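Local coordinates for protein hyaluronoglucosaminidase (Apis mellifera, PDB 1FCQ) that probably hydrolyses hyaluronan as a venom glycosidase of family 56, built on a seven-stranded TIM-like barrel, and is a major allergen of bee venom, at residues P117-N122 / L132-V137; F164-L169 / F216-V221; Q89-H94 / L169-R174. One frame throughout, in Å; residues are numbered along the deposited sequence.

Interaction 1 (P117-N122 / L132-V137)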
ATOM      1  N   PRO A 117       1.321   9.330   8.723  1.00 12.93           N
ATOM      2  CA  PRO A 117       1.171  10.762   8.927  1.00 12.99           C
ATOM      3  C   PRO A 117       0.517  11.122  10.253  1.00 15.99           C
ATOM      4  O   PRO A 117       0.473  12.326  10.603  1.00 14.45           O
ATOM      5  CB  PRO A 117       0.315  11.187   7.725  1.00 16.35           C
ATOM      6  CG  PRO A 117      -0.549   9.989   7.483  1.00 13.75           C
ATOM      7  CD  PRO A 117       0.379   8.798   7.702  1.00 15.32           C
ATOM      8  N   ILE A 118       0.008  10.145  10.966  1.00 14.36           N
ATOM      9  CA  ILE A 118      -0.570  10.273  12.294  1.00 13.77           C
ATOM     10  C   ILE A 118       0.553   9.880  13.266  1.00 12.89           C
ATOM     11  O   ILE A 118       1.028   8.751  13.326  1.00 15.96           O
ATOM     12  CB  ILE A 118      -1.795   9.393  12.568  1.00 17.45           C
ATOM     13  CG1 ILE A 118      -2.924   9.653  11.573  1.00 21.05           C
ATOM     14  CG2 ILE A 118      -2.277   9.583  14.013  1.00 19.15           C
ATOM     15  CD1 ILE A 118      -3.504  11.055  11.628  1.00 23.64           C
ATOM     16  N   PHE A 119       0.969  10.867  14.062  1.00 15.35           N
ATOM     17  CA  PHE A 119       2.094  10.675  14.983  1.00 16.08           C
ATOM     18  C   PHE A 119       1.935   9.433  15.836  1.00 17.10           C
ATOM     19  O   PHE A 119       2.832   8.589  15.947  1.00 19.05           O
ATOM     20  CB  PHE A 119       2.193  11.905  15.888  1.00 19.09           C
ATOM     21  CG  PHE A 119       3.393  11.999  16.780  1.00 17.92           C
ATOM     22  CD1 PHE A 119       4.611  12.378  16.246  1.00 20.18           C
ATOM     23  CD2 PHE A 119       3.299  11.765  18.141  1.00 20.83           C
ATOM     24  CE1 PHE A 119       5.742  12.493  17.043  1.00 22.14           C
ATOM     25  CE2 PHE A 119       4.426  11.881  18.949  1.00 21.83           C
ATOM     26  CZ  PHE A 119       5.637  12.249  18.388  1.00 19.82           C
ATOM     27  N   ARG A 120       0.765   9.291  16.450  1.00 16.46           N
ATOM     28  CA  ARG A 120       0.494   8.175  17.336  1.00 15.92           C
ATOM     29  C   ARG A 120       0.658   6.802  16.727  1.00 18.73           C
ATOM     30  O   ARG A 120       1.102   5.870  17.410  1.00 20.52           O
ATOM     31  CB  ARG A 120      -0.931   8.320  17.897  1.00 17.00           C
ATOM     32  CG  ARG A 120      -1.245   7.233  18.932  1.00 18.76           C
ATOM     33  CD  ARG A 120      -2.727   7.361  19.311  1.00 21.17           C
ATOM     34  NE  ARG A 120      -3.519   6.786  18.230  1.00 22.28           N
ATOM     35  CZ  ARG A 120      -3.903   5.533  18.056  1.00 22.00           C
ATOM     36  NH1 ARG A 120      -3.633   4.585  18.944  1.00 24.06           N
ATOM     37  NH2 ARG A 120      -4.598   5.213  16.966  1.00 23.68           N
ATOM     38  N   GLN A 121       0.378   6.638  15.431  1.00 16.35           N
ATOM     39  CA  GLN A 121       0.475   5.340  14.782  1.00 16.23           C
ATOM     40  C   GLN A 121       1.874   4.881  14.442  1.00 19.78           C
ATOM     41  O   GLN A 121       2.056   3.760  13.937  1.00 20.89           O
ATOM     42  CB  GLN A 121      -0.398   5.339  13.517  1.00 16.36           C
ATOM     43  CG  GLN A 121      -1.878   5.458  13.834  1.00 17.98           C
ATOM     44  CD  GLN A 121      -2.734   5.686  12.599  1.00 21.27           C
ATOM     45  OE1 GLN A 121      -3.793   6.329  12.633  1.00 23.84           O
ATOM     46  NE2 GLN A 121      -2.247   5.140  11.502  1.00 13.73           N
ATOM     47  N   ASN A 122       2.890   5.706  14.664  1.00 17.02           N
ATOM     48  CA  ASN A 122       4.274   5.291  14.446  1.00 16.41           C
ATOM     49  C   ASN A 122       4.761   4.508  15.668  1.00 20.15           C
ATOM     50  O   ASN A 122       5.626   4.949  16.439  1.00 19.65           O
ATOM     51  CB  ASN A 122       5.121   6.529  14.139  1.00 17.35           C
ATOM     52  CG  ASN A 122       4.683   7.079  12.776  1.00 17.49           C
ATOM     53  OD1 ASN A 122       5.053   6.470  11.773  1.00 18.30           O
ATOM     54  ND2 ASN A 122       3.922   8.162  12.796  1.00 16.48           N
ATOM     55  N   LEU A 132      12.597  11.105  17.424  1.00 14.06           N
ATOM     56  CA  LEU A 132      13.335  12.158  16.767  1.00 17.06           C
ATOM     57  C   LEU A 132      12.527  13.451  16.744  1.00 16.03           C
ATOM     58  O   LEU A 132      13.111  14.509  16.927  1.00 15.71           O
ATOM     59  CB  LEU A 132      13.754  11.766  15.350  1.00 14.65           C
ATOM     60  CG  LEU A 132      14.522  12.825  14.569  1.00 16.28           C
ATOM     61  CD1 LEU A 132      15.802  13.252  15.281  1.00 19.13           C
ATOM     62  CD2 LEU A 132      14.835  12.323  13.165  1.00 21.97           C
ATOM     63  N   SER A 133      11.209  13.324  16.562  1.00 14.42           N
ATOM     64  CA  SER A 133      10.375  14.525  16.556  1.00 12.82           C
ATOM     65  C   SER A 133      10.517  15.275  17.884  1.00 16.21           C
ATOM     66  O   SER A 133      10.653  16.494  17.879  1.00 18.21           O
ATOM     67  CB  SER A 133       8.907  14.162  16.342  1.00 17.87           C
ATOM     68  OG  SER A 133       8.726  13.567  15.060  1.00 16.27           O
ATOM     69  N   VAL A 134      10.394  14.548  18.986  1.00 14.93           N
ATOM     70  CA  VAL A 134      10.523  15.144  20.316  1.00 14.48           C
ATOM     71  C   VAL A 134      11.935  15.657  20.562  1.00 17.75           C
ATOM     72  O   VAL A 134      12.113  16.784  21.053  1.00 15.78           O
ATOM     73  CB  VAL A 134      10.112  14.137  21.396  1.00 13.71           C
ATOM     74  CG1 VAL A 134      10.405  14.718  22.784  1.00 18.31           C
ATOM     75  CG2 VAL A 134       8.640  13.782  21.275  1.00 16.20           C
ATOM     76  N   GLU A 135      12.957  14.890  20.184  1.00 17.31           N
ATOM     77  CA  GLU A 135      14.336  15.325  20.370  1.00 22.60           C
ATOM     78  C   GLU A 135      14.621  16.658  19.714  1.00 18.48           C
ATOM     79  O   GLU A 135      15.273  17.536  20.278  1.00 18.58           O
ATOM     80  CB  GLU A 135      15.283  14.243  19.863  1.00 16.65           C
ATOM     81  CG  GLU A 135      16.756  14.563  19.775  1.00 28.51           C
ATOM     82  CD  GLU A 135      17.514  13.519  18.964  1.00 32.16           C
ATOM     83  OE1 GLU A 135      16.957  12.447  18.630  1.00 28.00           O
ATOM     84  OE2 GLU A 135      18.691  13.808  18.651  1.00 33.25           O
ATOM     85  N   VAL A 136      14.151  16.862  18.482  1.00 16.90           N
ATOM     86  CA  VAL A 136      14.353  18.093  17.743  1.00 17.39           C
ATOM     87  C   VAL A 136      13.693  19.273  18.458  1.00 17.81           C
ATOM     88  O   VAL A 136      14.333  20.327  18.548  1.00 19.66           O
ATOM     89  CB  VAL A 136      13.774  17.910  16.319  1.00 20.70           C
ATOM     90  CG1 VAL A 136      13.662  19.230  15.573  1.00 24.67           C
ATOM     91  CG2 VAL A 136      14.681  16.939  15.564  1.00 22.28           C
ATOM     92  N   VAL A 137      12.482  19.081  18.972  1.00 16.46           N
ATOM     93  CA  VAL A 137      11.793  20.158  19.685  1.00 13.30           C
ATOM     94  C   VAL A 137      12.569  20.489  20.961  1.00 15.89           C
ATOM     95  O   VAL A 137      12.770  21.669  21.267  1.00 16.96           O
ATOM     96  CB  VAL A 137      10.336  19.848  20.042  1.00 16.83           C
ATOM     97  CG1 VAL A 137       9.696  20.988  20.853  1.00 15.19           C
ATOM     98  CG2 VAL A 137       9.498  19.665  18.778  1.00 18.54           C
TER
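The loop that leaves the C-terminal end of barrel strand 107-111 carries F119, and this ring reaches over to helix 127-140, where it touches S133 and V134. The ring meets the helix with its edge: F119 CE1 stands 3.6 Å from S133 CB, and S133 OG lies in the ring plane, 3.7 Å from the same F119 CE1. Beside it, F119 CZ approaches V134 CG2 at 4.4 Å, a looser apolar touch that is also near the ring plane. F119 holds CG anti to its own N (chi1 -172°), which extends the ring from the loop toward the helix.

No hydrogen bond crosses between 117-122 and 132-137. Both CB and OG of S133 meet the phenyl edge, and the hydroxyl is satisfied by Y129 O, one turn earlier in its helix, and by Q80 OE1. The loop is shaped by its own bonds: Q121 N to I118 O at 3.1 Å and N122 N to F119 O at 3.2 Å make two overlapping turns, and a weak bond from N122 ND2 to F119 O adds to them. E158 of helix 146-175 accepts a bond from F119 N, and K130 of helix 127-140 reaches R120 O, giving the loop polar ties to both helices beside the phenyl packing. Such a beta-alpha loop, folded against the helix that follows it, packed on it through an aromatic side chain and tied by polar bonds, belongs to the (beta/alpha) barrel of family 56 glycosidases.

Interaction 2 (F164-L169 / F216-V221)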
ATOM      1  N   PHE A 164       3.919  16.393   2.898  1.00 12.83           N
ATOM      2  CA  PHE A 164       4.625  15.504   1.990  1.00 13.14           C
ATOM      3  C   PHE A 164       3.667  14.539   1.290  1.00 12.44           C
ATOM      4  O   PHE A 164       3.769  14.357   0.075  1.00 12.73           O
ATOM      5  CB  PHE A 164       5.735  14.747   2.744  1.00 16.75           C
ATOM      6  CG  PHE A 164       7.053  15.486   2.762  1.00 13.75           C
ATOM      7  CD1 PHE A 164       7.331  16.456   3.707  1.00 16.99           C
ATOM      8  CD2 PHE A 164       8.006  15.231   1.789  1.00 17.81           C
ATOM      9  CE1 PHE A 164       8.535  17.131   3.712  1.00 18.99           C
ATOM     10  CE2 PHE A 164       9.205  15.912   1.766  1.00 17.47           C
ATOM     11  CZ  PHE A 164       9.473  16.869   2.732  1.00 15.40           C
ATOM     12  N   MET A 165       2.776  13.903   2.064  1.00 13.32           N
ATOM     13  CA  MET A 165       1.875  12.940   1.413  1.00 12.76           C
ATOM     14  C   MET A 165       0.878  13.618   0.487  1.00 13.03           C
ATOM     15  O   MET A 165       0.616  13.173  -0.638  1.00 12.54           O
ATOM     16  CB  MET A 165       1.155  12.078   2.450  1.00 14.32           C
ATOM     17  CG  MET A 165       2.090  11.055   3.100  1.00 14.48           C
ATOM     18  SD  MET A 165       1.194   9.934   4.194  1.00 14.74           S
ATOM     19  CE  MET A 165       0.252   8.953   3.023  1.00 12.42           C
ATOM     20  N   GLU A 166       0.245  14.693   0.950  1.00 14.27           N
ATOM     21  CA  GLU A 166      -0.753  15.348   0.100  1.00 15.46           C
ATOM     22  C   GLU A 166      -0.136  15.974  -1.129  1.00 13.40           C
ATOM     23  O   GLU A 166      -0.706  15.854  -2.210  1.00 14.85           O
ATOM     24  CB  GLU A 166      -1.533  16.351   0.939  1.00 18.37           C
ATOM     25  CG  GLU A 166      -2.753  16.891   0.218  1.00 17.00           C
ATOM     26  CD  GLU A 166      -3.605  17.790   1.086  1.00 18.69           C
ATOM     27  OE1 GLU A 166      -3.300  17.995   2.283  1.00 19.43           O
ATOM     28  OE2 GLU A 166      -4.618  18.293   0.534  1.00 20.09           O
ATOM     29  N   GLU A 167       1.027  16.630  -1.018  1.00 13.85           N
ATOM     30  CA  GLU A 167       1.617  17.250  -2.187  1.00 14.24           C
ATOM     31  C   GLU A 167       2.064  16.255  -3.230  1.00 15.78           C
ATOM     32  O   GLU A 167       1.919  16.487  -4.427  1.00 16.16           O
ATOM     33  CB  GLU A 167       2.803  18.143  -1.800  1.00 19.45           C
ATOM     34  CG  GLU A 167       2.363  19.482  -1.245  1.00 19.70           C
ATOM     35  CD  GLU A 167       1.489  20.232  -2.249  1.00 26.10           C
ATOM     36  OE1 GLU A 167       1.826  20.384  -3.432  1.00 24.75           O
ATOM     37  OE2 GLU A 167       0.423  20.646  -1.785  1.00 27.64           O
ATOM     38  N   THR A 168       2.568  15.111  -2.768  1.00 14.60           N
ATOM     39  CA  THR A 168       3.004  14.063  -3.692  1.00 12.22           C
ATOM     40  C   THR A 168       1.798  13.509  -4.457  1.00 11.92           C
ATOM     41  O   THR A 168       1.875  13.280  -5.663  1.00 14.36           O
ATOM     42  CB  THR A 168       3.710  12.928  -2.942  1.00 10.90           C
ATOM     43  OG1 THR A 168       4.772  13.517  -2.168  1.00 13.42           O
ATOM     44  CG2 THR A 168       4.290  11.917  -3.906  1.00 13.08           C
ATOM     45  N   LEU A 169       0.717  13.269  -3.711  1.00 13.20           N
ATOM     46  CA  LEU A 169      -0.488  12.732  -4.365  1.00  9.82           C
ATOM     47  C   LEU A 169      -1.044  13.761  -5.340  1.00 12.22           C
ATOM     48  O   LEU A 169      -1.441  13.383  -6.447  1.00 13.60           O
ATOM     49  CB  LEU A 169      -1.506  12.385  -3.271  1.00 11.59           C
ATOM     50  CG  LEU A 169      -2.876  11.919  -3.777  1.00 12.92           C
ATOM     51  CD1 LEU A 169      -2.773  10.627  -4.573  1.00 15.06           C
ATOM     52  CD2 LEU A 169      -3.811  11.723  -2.580  1.00 16.47           C
ATOM     53  N   PHE A 216      -7.969  11.077   2.071  1.00 14.97           N
ATOM     54  CA  PHE A 216      -8.985  10.245   1.415  1.00 12.87           C
ATOM     55  C   PHE A 216      -9.864  10.972   0.437  1.00 16.32           C
ATOM     56  O   PHE A 216     -10.275  10.343  -0.550  1.00 18.56           O
ATOM     57  CB  PHE A 216      -9.753   9.496   2.507  1.00 13.55           C
ATOM     58  CG  PHE A 216      -8.823   8.609   3.312  1.00 13.90           C
ATOM     59  CD1 PHE A 216      -8.696   8.746   4.672  1.00 12.63           C
ATOM     60  CD2 PHE A 216      -8.092   7.619   2.660  1.00 14.69           C
ATOM     61  CE1 PHE A 216      -7.849   7.935   5.406  1.00 15.62           C
ATOM     62  CE2 PHE A 216      -7.231   6.810   3.380  1.00 15.67           C
ATOM     63  CZ  PHE A 216      -7.124   6.957   4.745  1.00 16.22           C
ATOM     64  N   GLU A 217     -10.125  12.272   0.603  1.00 15.37           N
ATOM     65  CA  GLU A 217     -10.936  12.955  -0.416  1.00 19.97           C
ATOM     66  C   GLU A 217     -10.109  13.204  -1.674  1.00 17.58           C
ATOM     67  O   GLU A 217     -10.654  13.308  -2.774  1.00 21.62           O
ATOM     68  CB  GLU A 217     -11.541  14.241   0.154  1.00 19.32           C
ATOM     69  CG  GLU A 217     -12.377  13.956   1.394  1.00 34.45           C
ATOM     70  CD  GLU A 217     -13.732  14.625   1.430  1.00 46.31           C
ATOM     71  OE1 GLU A 217     -14.182  15.016   2.532  1.00 44.29           O
ATOM     72  OE2 GLU A 217     -14.365  14.745   0.359  1.00 52.99           O
ATOM     73  N   SER A 218      -8.781  13.243  -1.550  1.00 16.90           N
ATOM     74  CA  SER A 218      -7.900  13.467  -2.680  1.00 20.31           C
ATOM     75  C   SER A 218      -7.614  12.156  -3.420  1.00 18.45           C
ATOM     76  O   SER A 218      -7.492  12.193  -4.639  1.00 22.61           O
ATOM     77  CB  SER A 218      -6.568  14.105  -2.300  1.00 19.24           C
ATOM     78  OG  SER A 218      -6.701  15.223  -1.454  1.00 33.57           O
ATOM     79  N   GLU A 219      -7.540  11.040  -2.697  1.00 16.23           N
ATOM     80  CA  GLU A 219      -7.307   9.771  -3.385  1.00 15.67           C
ATOM     81  C   GLU A 219      -8.494   9.387  -4.267  1.00 19.17           C
ATOM     82  O   GLU A 219      -9.630   9.697  -3.910  1.00 17.77           O
ATOM     83  CB  GLU A 219      -7.109   8.618  -2.393  1.00 16.18           C
ATOM     84  CG  GLU A 219      -5.922   8.806  -1.481  1.00 18.71           C
ATOM     85  CD  GLU A 219      -5.451   7.455  -0.944  1.00 15.73           C
ATOM     86  OE1 GLU A 219      -6.325   6.652  -0.546  1.00 14.42           O
ATOM     87  OE2 GLU A 219      -4.224   7.321  -0.950  1.00 18.46           O
ATOM     88  N   ASP A 220      -8.230   8.668  -5.344  1.00 14.87           N
ATOM     89  CA  ASP A 220      -9.296   8.161  -6.209  1.00 12.81           C
ATOM     90  C   ASP A 220      -9.658   6.722  -5.845  1.00 16.82           C
ATOM     91  O   ASP A 220     -10.722   6.227  -6.206  1.00 18.50           O
ATOM     92  CB  ASP A 220      -8.803   8.120  -7.666  1.00 14.55           C
ATOM     93  CG  ASP A 220      -8.325   9.467  -8.139  1.00 17.14           C
ATOM     94  OD1 ASP A 220      -9.200  10.396  -8.111  1.00 20.85           O
ATOM     95  OD2 ASP A 220      -7.170   9.650  -8.544  1.00 17.54           O
ATOM     96  N   VAL A 221      -8.706   6.038  -5.211  1.00 14.09           N
ATOM     97  CA  VAL A 221      -8.872   4.619  -4.875  1.00 13.36           C
ATOM     98  C   VAL A 221      -8.190   4.342  -3.548  1.00 13.64           C
ATOM     99  O   VAL A 221      -7.111   4.865  -3.231  1.00 13.34           O
ATOM    100  CB  VAL A 221      -8.290   3.732  -5.990  1.00 16.03           C
ATOM    101  CG1 VAL A 221      -6.834   4.041  -6.279  1.00 14.59           C
ATOM    102  CG2 VAL A 221      -8.457   2.247  -5.674  1.00 16.64           C
TER
HETATM  103  O   HOH W   1      -7.817  17.009   0.084  1.00 38.88           O
HETATM  104  O   HOH W   2      -5.075  18.037  -2.472  1.00 40.99           O
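S218 OG has three partners: W214 O, one turn back, and two waters, each of which donates both to it and to E166 OE2 of helix 146-175. The first water gives a short bond of 2.6 Å to S218 OG but only a weak one to E166 OE2. The second reverses the balance, with 3.1 Å to E166 OE2 and a weak, long bond to S218 OG. The two oxygens themselves stay 4.2 Å apart, S218 OG to E166 OE2, so carboxylate and hydroxyl are linked through water. S218 places OG anti to its carbonyl carbon (chi1 -48°), beside its own N, which sends the hydroxyl toward E166 and back to W214.

Beside these waters the contact is apolar and rests on one methyl. L169 CD2 comes within 3.7 Å of S218 CB and 3.8 Å of E219 CG, touching two consecutive loop residues. The second of these contacts is with the aliphatic part of the glutamate. The L169 and E219 side chains cross at about a right angle. The carboxylate of E219 is engaged further on, where E219 OE2 takes a bond from Y183 N of strand 180-183. L169 also packs on W181 and Y183 of that strand and on L215 of helix 213-216.

No direct hydrogen bond joins 164-169 to 216-221, although K173, just beyond on the same helix, bonds directly to S218 O through its NZ. The chemistry therefore implies a contact with an apolar and a solvated part: a buried leucine methyl packs on the loop that leads into strand 221-222, while the partly exposed carboxylate of E166 reaches the serine hydroxyl by way of water.

Interaction 3 (Q89-H94 / L169-R174)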
ATOM      1  N   GLN A  89      10.789  17.200  -6.828  1.00 16.68           N
ATOM      2  CA  GLN A  89      11.547  17.152  -8.081  1.00 19.68           C
ATOM      3  C   GLN A  89      11.950  15.718  -8.420  1.00 16.02           C
ATOM      4  O   GLN A  89      11.820  15.262  -9.559  1.00 17.08           O
ATOM      5  CB  GLN A  89      12.757  18.071  -8.019  1.00 19.77           C
ATOM      6  CG  GLN A  89      12.397  19.552  -7.957  1.00 28.58           C
ATOM      7  CD  GLN A  89      13.476  20.405  -8.602  1.00 44.12           C
ATOM      8  OE1 GLN A  89      13.626  20.368  -9.825  1.00 47.45           O
ATOM      9  NE2 GLN A  89      14.210  21.154  -7.791  1.00 42.91           N
ATOM     10  N   VAL A  90      12.421  14.986  -7.408  1.00 15.07           N
ATOM     11  CA  VAL A  90      12.807  13.596  -7.640  1.00 18.20           C
ATOM     12  C   VAL A  90      11.563  12.778  -7.973  1.00 14.79           C
ATOM     13  O   VAL A  90      11.568  11.972  -8.895  1.00 18.31           O
ATOM     14  CB  VAL A  90      13.553  12.991  -6.454  1.00 14.62           C
ATOM     15  CG1 VAL A  90      13.912  11.530  -6.723  1.00 18.62           C
ATOM     16  CG2 VAL A  90      14.835  13.782  -6.169  1.00 18.09           C
ATOM     17  N   PHE A  91      10.473  13.005  -7.234  1.00 13.89           N
ATOM     18  CA  PHE A  91       9.230  12.289  -7.474  1.00 14.35           C
ATOM     19  C   PHE A  91       8.754  12.491  -8.909  1.00 16.09           C
ATOM     20  O   PHE A  91       8.360  11.526  -9.557  1.00 15.04           O
ATOM     21  CB  PHE A  91       8.109  12.753  -6.528  1.00 13.83           C
ATOM     22  CG  PHE A  91       6.804  12.041  -6.794  1.00 14.83           C
ATOM     23  CD1 PHE A  91       6.636  10.723  -6.403  1.00 15.53           C
ATOM     24  CD2 PHE A  91       5.774  12.686  -7.449  1.00 13.22           C
ATOM     25  CE1 PHE A  91       5.444  10.065  -6.643  1.00 16.00           C
ATOM     26  CE2 PHE A  91       4.574  12.043  -7.669  1.00 18.65           C
ATOM     27  CZ  PHE A  91       4.407  10.725  -7.277  1.00 17.11           C
ATOM     28  N   ARG A  92       8.776  13.744  -9.365  1.00 14.11           N
ATOM     29  CA  ARG A  92       8.353  13.990 -10.741  1.00 15.37           C
ATOM     30  C   ARG A  92       9.159  13.148 -11.723  1.00 18.15           C
ATOM     31  O   ARG A  92       8.608  12.504 -12.610  1.00 16.98           O
ATOM     32  CB  ARG A  92       8.481  15.470 -11.116  1.00 19.32           C
ATOM     33  CG  ARG A  92       8.018  15.654 -12.566  1.00 27.15           C
ATOM     34  CD  ARG A  92       8.960  16.518 -13.379  1.00 40.69           C
ATOM     35  NE  ARG A  92      10.268  16.546 -12.725  1.00 45.21           N
ATOM     36  CZ  ARG A  92      11.145  17.509 -12.942  1.00 47.68           C
ATOM     37  NH1 ARG A  92      10.910  18.501 -13.785  1.00 50.68           N
ATOM     38  NH2 ARG A  92      12.268  17.411 -12.260  1.00 48.51           N
ATOM     39  N   ASP A  93      10.489  13.160 -11.579  1.00 15.46           N
ATOM     40  CA  ASP A  93      11.324  12.368 -12.489  1.00 17.10           C
ATOM     41  C   ASP A  93      11.041  10.880 -12.394  1.00 15.33           C
ATOM     42  O   ASP A  93      10.986  10.194 -13.408  1.00 18.67           O
ATOM     43  CB  ASP A  93      12.803  12.634 -12.217  1.00 19.31           C
ATOM     44  CG  ASP A  93      13.225  14.001 -12.724  1.00 17.16           C
ATOM     45  OD1 ASP A  93      12.415  14.742 -13.303  1.00 19.42           O
ATOM     46  OD2 ASP A  93      14.410  14.314 -12.495  1.00 20.70           O
ATOM     47  N   HIS A  94      10.835  10.366 -11.181  1.00 15.69           N
ATOM     48  CA  HIS A  94      10.526   8.946 -11.018  1.00 18.80           C
ATOM     49  C   HIS A  94       9.199   8.609 -11.699  1.00 18.25           C
ATOM     50  O   HIS A  94       9.088   7.616 -12.417  1.00 19.08           O
ATOM     51  CB  HIS A  94      10.455   8.536  -9.550  1.00 17.05           C
ATOM     52  CG  HIS A  94      11.729   8.273  -8.824  1.00 29.32           C
ATOM     53  ND1 HIS A  94      12.881   7.904  -9.487  1.00 33.27           N
ATOM     54  CD2 HIS A  94      12.062   8.293  -7.505  1.00 26.39           C
ATOM     55  CE1 HIS A  94      13.854   7.731  -8.616  1.00 29.45           C
ATOM     56  NE2 HIS A  94      13.386   7.959  -7.404  1.00 32.76           N
ATOM     57  N   LEU A 169       0.717  13.269  -3.711  1.00 13.20           N
ATOM     58  CA  LEU A 169      -0.488  12.732  -4.365  1.00  9.82           C
ATOM     59  C   LEU A 169      -1.044  13.761  -5.340  1.00 12.22           C
ATOM     60  O   LEU A 169      -1.441  13.383  -6.447  1.00 13.60           O
ATOM     61  CB  LEU A 169      -1.506  12.385  -3.271  1.00 11.59           C
ATOM     62  CG  LEU A 169      -2.876  11.919  -3.777  1.00 12.92           C
ATOM     63  CD1 LEU A 169      -2.773  10.627  -4.573  1.00 15.06           C
ATOM     64  CD2 LEU A 169      -3.811  11.723  -2.580  1.00 16.47           C
ATOM     65  N   LYS A 170      -1.039  15.043  -4.966  1.00 13.23           N
ATOM     66  CA  LYS A 170      -1.523  16.094  -5.869  1.00 13.90           C
ATOM     67  C   LYS A 170      -0.685  16.165  -7.132  1.00 14.88           C
ATOM     68  O   LYS A 170      -1.229  16.272  -8.236  1.00 18.91           O
ATOM     69  CB  LYS A 170      -1.461  17.470  -5.203  1.00 17.15           C
ATOM     70  CG  LYS A 170      -2.666  17.877  -4.393  1.00 34.76           C
ATOM     71  CD  LYS A 170      -2.439  19.259  -3.788  1.00 40.70           C
ATOM     72  CE  LYS A 170      -2.103  20.328  -4.817  1.00 37.85           C
ATOM     73  NZ  LYS A 170      -1.273  21.418  -4.238  1.00 32.83           N
ATOM     74  N   ALA A 171       0.635  16.040  -6.995  1.00 12.29           N
ATOM     75  CA  ALA A 171       1.536  16.040  -8.131  1.00 12.30           C
ATOM     76  C   ALA A 171       1.243  14.871  -9.067  1.00 14.97           C
ATOM     77  O   ALA A 171       1.148  15.039 -10.272  1.00 16.94           O
ATOM     78  CB  ALA A 171       2.991  16.037  -7.688  1.00 18.43           C
ATOM     79  N   ALA A 172       1.048  13.667  -8.518  1.00 13.77           N
ATOM     80  CA  ALA A 172       0.763  12.504  -9.335  1.00 13.27           C
ATOM     81  C   ALA A 172      -0.534  12.700 -10.114  1.00 12.98           C
ATOM     82  O   ALA A 172      -0.600  12.393 -11.300  1.00 14.88           O
ATOM     83  CB  ALA A 172       0.668  11.245  -8.469  1.00 12.05           C
ATOM     84  N   LYS A 173      -1.553  13.199  -9.401  1.00 14.14           N
ATOM     85  CA  LYS A 173      -2.851  13.400 -10.045  1.00 12.83           C
ATOM     86  C   LYS A 173      -2.779  14.475 -11.118  1.00 13.84           C
ATOM     87  O   LYS A 173      -3.458  14.375 -12.152  1.00 15.94           O
ATOM     88  CB  LYS A 173      -3.912  13.725  -8.988  1.00 14.10           C
ATOM     89  CG  LYS A 173      -4.305  12.521  -8.147  1.00 16.40           C
ATOM     90  CD  LYS A 173      -5.342  12.900  -7.098  1.00 20.78           C
ATOM     91  CE  LYS A 173      -6.674  13.332  -7.708  1.00 20.57           C
ATOM     92  NZ  LYS A 173      -7.554  13.884  -6.637  1.00 32.82           N
ATOM     93  N   ARG A 174      -2.009  15.522 -10.868  1.00 13.63           N
ATOM     94  CA  ARG A 174      -1.897  16.596 -11.868  1.00 17.42           C
ATOM     95  C   ARG A 174      -1.143  16.135 -13.100  1.00 16.76           C
ATOM     96  O   ARG A 174      -1.527  16.403 -14.236  1.00 16.64           O
ATOM     97  CB  ARG A 174      -1.222  17.824 -11.262  1.00 17.81           C
ATOM     98  CG  ARG A 174      -2.159  18.724 -10.468  1.00 30.69           C
ATOM     99  CD  ARG A 174      -1.405  19.908  -9.878  1.00 40.46           C
ATOM    100  NE  ARG A 174      -2.234  20.738  -9.017  1.00 54.41           N
ATOM    101  CZ  ARG A 174      -1.834  21.873  -8.451  1.00 61.03           C
ATOM    102  NH1 ARG A 174      -0.605  22.337  -8.645  1.00 63.60           N
ATOM    103  NH2 ARG A 174      -2.669  22.560  -7.680  1.00 63.56           N
TER
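F91 forms the buried, packed side of this contact, against A171 and A172, whereas Q89, D93 and H94 of helix 84-98 lie away from it and the end of R92 leads away. The buried side is carried by the ring: F91 CZ lies 4.0 Å from A172 CB, and that methyl sits at the ring edge, in its plane. A171 CB comes to 4.3 Å from F91 CE2. A trans first torsion (chi1 178°) carries the phenyl across to helix 146-175. T168 of that helix also packs on the ring, as does P57, and A172 continues inward to W181 of strand 180-183.

On the outer side, R92 NE makes a salt bridge to D93 OD1 at 2.9 Å, and R92 NH2 adds a weak bond to Q89 O. These charges are thus tied within their own helix. Within 169-174, K170 CE lies over one face of the R174 guanidinium, offset toward its rim.

Neither a hydrogen bond nor a salt bridge spans the two segments. One phenyl against the two alanine methyls of 169-174, with T168 adding to them, implies that the pairing rests on apolar contact, the small alanines letting the ring come near the helix backbone, with F91 CE2 4.0 Å from A172 N.

How the interactions relate
Helix 146-175 ties the set together: interactions 2 and 3 use adjoining parts of it and share L169, which does its packing in interaction 2, while T168, A171 and A172 of the same helix meet F91. Interaction 3 is a buried helix-to-helix pairing, while interactions 1 and 2 are only partly buried and bring loops against helices. Interaction 1 lies farthest out, its centre about 21 Å from the chain centre, against about 13 and 17 Å for interactions 2 and 3, yet P117 CG meets M165 SD at 3.7 Å, so it touches interaction 2. K173 NZ to S218 O, a probable 2.6 Å hydrogen bond, links interactions 2 and 3. Apolar edge contacts dominate 1 and 3; bridging waters distinguish 2.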